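Local structure of 4-hydroxythreonine-4-phosphate dehydrogenase (Legionella pneumophila subsp. pneumophila, 6XMY) at residues A[117-122]-A[318-323]. The protein probably catalyses the NAD(P)-dependent oxidation of 4-(phosphooxy)-L-threonine, a late step in the biosynthesis of pyridoxine 5'-phosphate. Residues are numbered along the deposited sequence; the frame is centred on the assembly and turned at random.
Sequences ALVTAP and AAVKMA. With NAD (nicotinamide-adenine-dinucleotide), chain B.
Ala117 starts the contact by setting its methyl against that of Ala323, CB to CB at 3.9 Å; with no longer side chain on either residue, strand 117-120 and helix 314-328 come close here, and the CA atoms of Ala117 and Ala323 are 6.1 Å apart. Leu118 turns to the other face of the strand and packs on Phe142 of helix 138-145, while its backbone is hydrogen-bonded to Ile293 and Thr295.

Val119 carries most of the contact, with one methyl for each end of the helical turn beneath it. CG1, anti to the backbone N (chi1 -174°), meets Ala319 CB at 3.8 Å and, a little more loosely, CG2 of Val320 at 4.1 Å, the two valine side chains crossing at about a right angle. The same torsion leaves CG2 beside the backbone N, where it meets Ala323 CB at 3.7 Å. Because Ala319 and Ala323 are one turn apart, the isopropyl group spans both small residues. No hydrogen bond links the two segments, so apolar packing alone joins them directly; Ala319 O, however, accepts a hydrogen bond from Thr295 OG1 on the neighbouring strand 294-297.

Thr120 again faces away, and its OG1 is hydrogen-bonded to Arg294 NH2. After Ala121 the chain reaches Pro122, which leaves the helix behind and meets the cofactor: its CA lies 3.4 Å from O7N, the carboxamide oxygen of NAD.

The axes of strand 117-120 and helix segment 318-323 run nearly antiparallel, at 168°, and come within 8.6 Å. Ala117 and Val119, alternate residues of the strand, face a helix whose alanines allow close approach, the buried alpha-on-beta packing of an alpha/beta fold, here in a PdxA enzyme where the strand's C-terminal end leads into the NAD pocket.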
loop_
_atom_site.group_PDB
_atom_site.type_symbol
_atom_site.label_atom_id
_atom_site.label_comp_id
_atom_site.label_asym_id
_atom_site.label_seq_id
_atom_site.Cartn_x
_atom_site.Cartn_y
_atom_site.Cartn_z
ATOM N N ALA A 117 -0.879 12.590 5.565
ATOM C CA ALA A 117 -0.616 11.236 5.099
ATOM C C ALA A 117 -1.056 11.164 3.650
ATOM O O ALA A 117 -1.859 11.979 3.190
ATOM C CB ALA A 117 -1.379 10.187 5.916
ATOM N N LEU A 118 -0.545 10.152 2.955
ATOM C CA LEU A 118 -0.893 9.881 1.567
ATOM C C LEU A 118 -1.589 8.530 1.485
ATOM O O LEU A 118 -1.124 7.547 2.074
ATOM C CB LEU A 118 0.375 9.852 0.707
ATOM C CG LEU A 118 0.173 9.661 -0.797
ATOM C CD1 LEU A 118 -0.611 10.826 -1.396
ATOM C CD2 LEU A 118 1.515 9.518 -1.481
ATOM N N VAL A 119 -2.704 8.482 0.768
ATOM C CA VAL A 119 -3.418 7.237 0.490
ATOM C C VAL A 119 -3.484 7.097 -1.020
ATOM O O VAL A 119 -3.851 8.045 -1.713
ATOM C CB VAL A 119 -4.836 7.252 1.090
ATOM C CG1 VAL A 119 -5.522 5.885 0.913
ATOM C CG2 VAL A 119 -4.793 7.663 2.567
ATOM N N THR A 120 -3.135 5.922 -1.532
ATOM C CA THR A 120 -3.066 5.710 -2.973
ATOM C C THR A 120 -4.187 4.805 -3.466
ATOM O O THR A 120 -4.301 3.646 -3.041
ATOM C CB THR A 120 -1.709 5.153 -3.401
ATOM O OG1 THR A 120 -1.482 3.908 -2.739
ATOM C CG2 THR A 120 -0.598 6.103 -3.030
ATOM N N ALA A 121 -4.967 5.319 -4.406
ATOM C CA ALA A 121 -5.849 4.500 -5.212
ATOM C C ALA A 121 -4.987 3.726 -6.215
ATOM O O ALA A 121 -3.806 4.024 -6.390
ATOM C CB ALA A 121 -6.887 5.399 -5.895
ATOM N N PRO A 122 -5.533 2.707 -6.884
ATOM C CA PRO A 122 -4.662 1.824 -7.666
ATOM C C PRO A 122 -4.188 2.463 -8.964
ATOM O O PRO A 122 -4.875 3.297 -9.560
ATOM C CB PRO A 122 -5.549 0.606 -7.950
ATOM C CG PRO A 122 -6.952 1.138 -7.886
ATOM C CD PRO A 122 -6.926 2.220 -6.840
ATOM N N ALA A 318 -10.842 1.449 4.505
ATOM C CA ALA A 318 -9.893 0.982 5.509
ATOM C C ALA A 318 -8.546 1.686 5.380
ATOM O O ALA A 318 -7.913 2.017 6.394
ATOM C CB ALA A 318 -9.726 -0.533 5.403
ATOM N N ALA A 319 -8.093 1.940 4.144
ATOM C CA ALA A 319 -6.795 2.585 3.943
ATOM C C ALA A 319 -6.806 4.025 4.433
ATOM O O ALA A 319 -5.830 4.489 5.038
ATOM C CB ALA A 319 -6.401 2.537 2.468
ATOM N N VAL A 320 -7.899 4.744 4.176
ATOM C CA VAL A 320 -8.041 6.107 4.676
ATOM C C VAL A 320 -8.106 6.108 6.197
ATOM O O VAL A 320 -7.455 6.925 6.861
ATOM C CB VAL A 320 -9.275 6.777 4.045
ATOM C CG1 VAL A 320 -9.506 8.146 4.677
ATOM C CG2 VAL A 320 -9.105 6.910 2.527
ATOM N N LYS A 321 -8.875 5.187 6.779
ATOM C CA LYS A 321 -8.984 5.157 8.234
ATOM C C LYS A 321 -7.651 4.811 8.885
ATOM O O LYS A 321 -7.292 5.388 9.922
ATOM C CB LYS A 321 -10.089 4.189 8.654
ATOM C CG LYS A 321 -11.474 4.725 8.333
ATOM C CD LYS A 321 -12.560 3.695 8.585
ATOM C CE LYS A 321 -13.746 3.931 7.658
ATOM N NZ LYS A 321 -14.934 3.101 8.015
ATOM N N MET A 322 -6.889 3.896 8.290
ATOM C CA MET A 322 -5.588 3.564 8.860
ATOM C C MET A 322 -4.635 4.750 8.778
ATOM O O MET A 322 -3.914 5.041 9.741
ATOM C CB MET A 322 -4.994 2.337 8.169
ATOM C CG MET A 322 -3.649 1.945 8.739
ATOM S SD MET A 322 -2.988 0.428 8.055
ATOM C CE MET A 322 -4.227 -0.749 8.593
ATOM N N ALA A 323 -4.621 5.446 7.641
ATOM C CA ALA A 323 -3.780 6.632 7.516
ATOM C C ALA A 323 -4.176 7.692 8.537
ATOM O O ALA A 323 -3.310 8.307 9.176
ATOM C CB ALA A 323 -3.845 7.176 6.090
HETATM P PA NAD B . -7.085 -6.174 -9.749
HETATM O O1A NAD B . -7.295 -5.056 -10.751
HETATM O O2A NAD B . -7.355 -6.157 -8.259
HETATM O O5B NAD B . -8.206 -7.316 -10.389
HETATM C C5B NAD B . -8.216 -8.507 -9.638
HETATM C C4B NAD B . -9.666 -8.979 -9.429
HETATM O O4B NAD B . -10.226 -8.249 -8.311
HETATM C C3B NAD B . -10.506 -8.633 -10.690
HETATM O O3B NAD B . -11.425 -9.702 -10.835
HETATM C C2B NAD B . -11.174 -7.286 -10.283
HETATM O O2B NAD B . -12.418 -7.087 -10.887
HETATM C C1B NAD B . -11.382 -7.527 -8.754
HETATM N N9A NAD B . -11.339 -6.296 -7.971
HETATM C C8A NAD B . -10.262 -5.426 -7.723
HETATM N N7A NAD B . -10.598 -4.416 -6.938
HETATM C C5A NAD B . -11.937 -4.624 -6.636
HETATM C C6A NAD B . -12.863 -3.903 -5.855
HETATM N N6A NAD B . -12.471 -2.776 -5.204
HETATM N N1A NAD B . -14.150 -4.345 -5.734
HETATM C C2A NAD B . -14.483 -5.492 -6.403
HETATM N N3A NAD B . -13.719 -6.280 -7.182
HETATM C C4A NAD B . -12.429 -5.803 -7.275
HETATM O O3 NAD B . -5.542 -6.612 -9.982
HETATM P PN NAD B . -4.875 -7.298 -11.245
HETATM O O1N NAD B . -3.780 -8.256 -10.843
HETATM O O2N NAD B . -5.888 -7.484 -12.325
HETATM O O5D NAD B . -3.865 -6.000 -11.912
HETATM C C5D NAD B . -4.562 -4.937 -12.473
HETATM C C4D NAD B . -3.627 -3.726 -12.447
HETATM O O4D NAD B . -3.647 -3.187 -11.100
HETATM C C3D NAD B . -2.148 -4.167 -12.723
HETATM O O3D NAD B . -1.564 -3.118 -13.441
HETATM C C2D NAD B . -1.546 -4.266 -11.303
HETATM O O2D NAD B . -0.176 -3.988 -11.224
HETATM C C1D NAD B . -2.294 -3.052 -10.683
HETATM N N1N NAD B . -2.305 -3.110 -9.182
HETATM C C2N NAD B . -2.050 -1.926 -8.543
HETATM C C3N NAD B . -2.043 -1.870 -7.146
HETATM C C7N NAD B . -1.770 -0.535 -6.561
HETATM O O7N NAD B . -1.617 0.454 -7.280
HETATM N N7N NAD B . -1.727 -0.461 -5.184
HETATM C C4N NAD B . -2.297 -3.032 -6.395
HETATM C C5N NAD B . -2.567 -4.228 -7.083
HETATM C C6N NAD B . -2.560 -4.261 -8.492
#